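Local coordinates for phosphoribulokinase 1 (Rhodobacter sphaeroides, PDB 1A7J), which catalyses the ATP-dependent phosphorylation of ribulose 5-phosphate to ribulose 1,5-bisphosphate in the Calvin cycle, at residues A65-S68 / Y72-N75. Sequence-based numbering, arbitrary orientation.
Sequences ATFS and YEAN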
ATOM      1  N   ALA A  65      24.160   5.248  -4.585  1.00 52.32           N
ATOM      2  CA  ALA A  65      23.457   4.897  -3.366  1.00 49.21           C
ATOM      3  C   ALA A  65      22.028   5.439  -3.411  1.00 45.27           C
ATOM      4  O   ALA A  65      21.596   6.168  -2.511  1.00 46.98           O
ATOM      5  CB  ALA A  65      24.216   5.438  -2.150  1.00 53.06           C
ATOM      6  N   THR A  66      21.313   5.125  -4.493  1.00 35.89           N
ATOM      7  CA  THR A  66      19.937   5.592  -4.653  1.00 32.41           C
ATOM      8  C   THR A  66      18.950   4.544  -5.155  1.00 29.01           C
ATOM      9  O   THR A  66      17.777   4.851  -5.359  1.00 35.07           O
ATOM     10  CB  THR A  66      19.836   6.792  -5.607  1.00 34.93           C
ATOM     11  OG1 THR A  66      19.945   6.339  -6.963  1.00 31.81           O
ATOM     12  CG2 THR A  66      20.925   7.825  -5.298  1.00 37.88           C
ATOM     13  N   PHE A  67      19.433   3.348  -5.464  1.00 25.82           N
ATOM     14  CA  PHE A  67      18.532   2.290  -5.903  1.00 22.00           C
ATOM     15  C   PHE A  67      17.920   1.513  -4.722  1.00 27.56           C
ATOM     16  O   PHE A  67      18.631   1.142  -3.770  1.00 28.63           O
ATOM     17  CB  PHE A  67      19.266   1.332  -6.830  1.00 13.67           C
ATOM     18  CG  PHE A  67      18.359   0.386  -7.547  1.00 14.82           C
ATOM     19  CD1 PHE A  67      17.401   0.869  -8.428  1.00 15.22           C
ATOM     20  CD2 PHE A  67      18.424  -0.976  -7.292  1.00 15.13           C
ATOM     21  CE1 PHE A  67      16.521   0.023  -9.032  1.00 11.87           C
ATOM     22  CE2 PHE A  67      17.547  -1.839  -7.890  1.00 12.17           C
ATOM     23  CZ  PHE A  67      16.592  -1.346  -8.757  1.00 12.28           C
ATOM     24  N   SER A  68      16.602   1.300  -4.772  1.00 21.27           N
ATOM     25  CA  SER A  68      15.904   0.481  -3.782  1.00 20.10           C
ATOM     26  C   SER A  68      14.576   0.031  -4.328  1.00 20.39           C
ATOM     27  O   SER A  68      14.141   0.524  -5.366  1.00 24.00           O
ATOM     28  CB  SER A  68      15.656   1.270  -2.501  1.00 19.13           C
ATOM     29  OG  SER A  68      14.844   2.409  -2.743  1.00 26.98           O
ATOM     30  N   TYR A  72      11.104   3.306  -9.255  1.00 18.77           N
ATOM     31  CA  TYR A  72      10.319   2.744 -10.368  1.00 13.76           C
ATOM     32  C   TYR A  72      11.085   1.677 -11.162  1.00 20.48           C
ATOM     33  O   TYR A  72      10.479   0.790 -11.767  1.00 16.92           O
ATOM     34  CB  TYR A  72       9.921   3.846 -11.341  1.00 21.62           C
ATOM     35  CG  TYR A  72       9.198   5.031 -10.745  1.00 21.90           C
ATOM     36  CD1 TYR A  72       8.119   4.857  -9.903  1.00 15.48           C
ATOM     37  CD2 TYR A  72       9.515   6.323 -11.130  1.00 18.93           C
ATOM     38  CE1 TYR A  72       7.367   5.940  -9.467  1.00 21.75           C
ATOM     39  CE2 TYR A  72       8.774   7.403 -10.702  1.00 20.76           C
ATOM     40  CZ  TYR A  72       7.699   7.211  -9.867  1.00 21.05           C
ATOM     41  OH  TYR A  72       6.953   8.287  -9.422  1.00 32.52           O
ATOM     42  N   GLU A  73      12.408   1.825 -11.242  1.00 25.03           N
ATOM     43  CA  GLU A  73      13.223   0.933 -12.060  1.00 29.48           C
ATOM     44  C   GLU A  73      13.219  -0.452 -11.464  1.00 26.57           C
ATOM     45  O   GLU A  73      13.540  -1.419 -12.141  1.00 31.52           O
ATOM     46  CB  GLU A  73      14.676   1.403 -12.152  1.00 35.44           C
ATOM     47  CG  GLU A  73      14.863   2.868 -12.428  1.00 49.82           C
ATOM     48  CD  GLU A  73      15.045   3.659 -11.152  1.00 64.44           C
ATOM     49  OE1 GLU A  73      16.037   3.414 -10.422  1.00 72.70           O
ATOM     50  OE2 GLU A  73      14.170   4.499 -10.861  1.00 75.52           O
ATOM     51  N   ALA A  74      12.927  -0.545 -10.176  1.00 26.50           N
ATOM     52  CA  ALA A  74      12.942  -1.841  -9.520  1.00 24.94           C
ATOM     53  C   ALA A  74      11.574  -2.495  -9.562  1.00 21.66           C
ATOM     54  O   ALA A  74      11.309  -3.404  -8.784  1.00 22.02           O
ATOM     55  CB  ALA A  74      13.419  -1.709  -8.080  1.00 20.64           C
ATOM     56  N   ASN A  75      10.703  -2.040 -10.468  1.00 19.16           N
ATOM     57  CA  ASN A  75       9.345  -2.573 -10.501  1.00 15.04           C
ATOM     58  C   ASN A  75       8.756  -2.714 -11.896  1.00 14.21           C
ATOM     59  O   ASN A  75       8.859  -1.823 -12.725  1.00 14.54           O
ATOM     60  CB  ASN A  75       8.432  -1.706  -9.634  1.00 19.12           C
ATOM     61  CG  ASN A  75       8.730  -1.850  -8.162  1.00 22.09           C
ATOM     62  OD1 ASN A  75       8.246  -2.767  -7.517  1.00 23.40           O
ATOM     63  ND2 ASN A  75       9.586  -0.975  -7.634  1.00 25.46           N
TER
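Phe67 meets Ala74 with the far end of its ring and Glu73 along the CD1-CE1 side. Phe67 CZ lies 3.3 Å from Ala74 CB, reached obliquely; a methyl fits where a buried ring comes this near the backbone. With CG anti to the backbone N (chi1 -168°), the ring extends to segment 72-75, while Met52, Glu55 and Leu56 of helix 49-62 also touch it and Arg59 adds a cation-pi contact. The polar approach is at the ring edge: Glu73 OE1 lies near the ring plane, 3.5 Å from Phe67 CD1, where the weakly positive C-H rim suits a carboxylate, whose plane is turned 51° from the ring. Were Phe67 replaced by an alanine, the Ala74 methyl would probably lose this apolar contact and Arg59 its cation-pi partner. The backbone Ser68 O also packs 3.6 Å from Ala74 CB and accepts a hydrogen bond from Ser71 OG, while Asn75 N bonds to Tyr72 O (3.1 Å), closing a tight turn. The Ser68 side chain points elsewhere, about 4 Å from the side chain of catalytic Arg187 and from a bound sulfate, nearest atoms. The contact lies within the loop joining helices 49-62 and 77-90, beside the active site of this P-loop kinase.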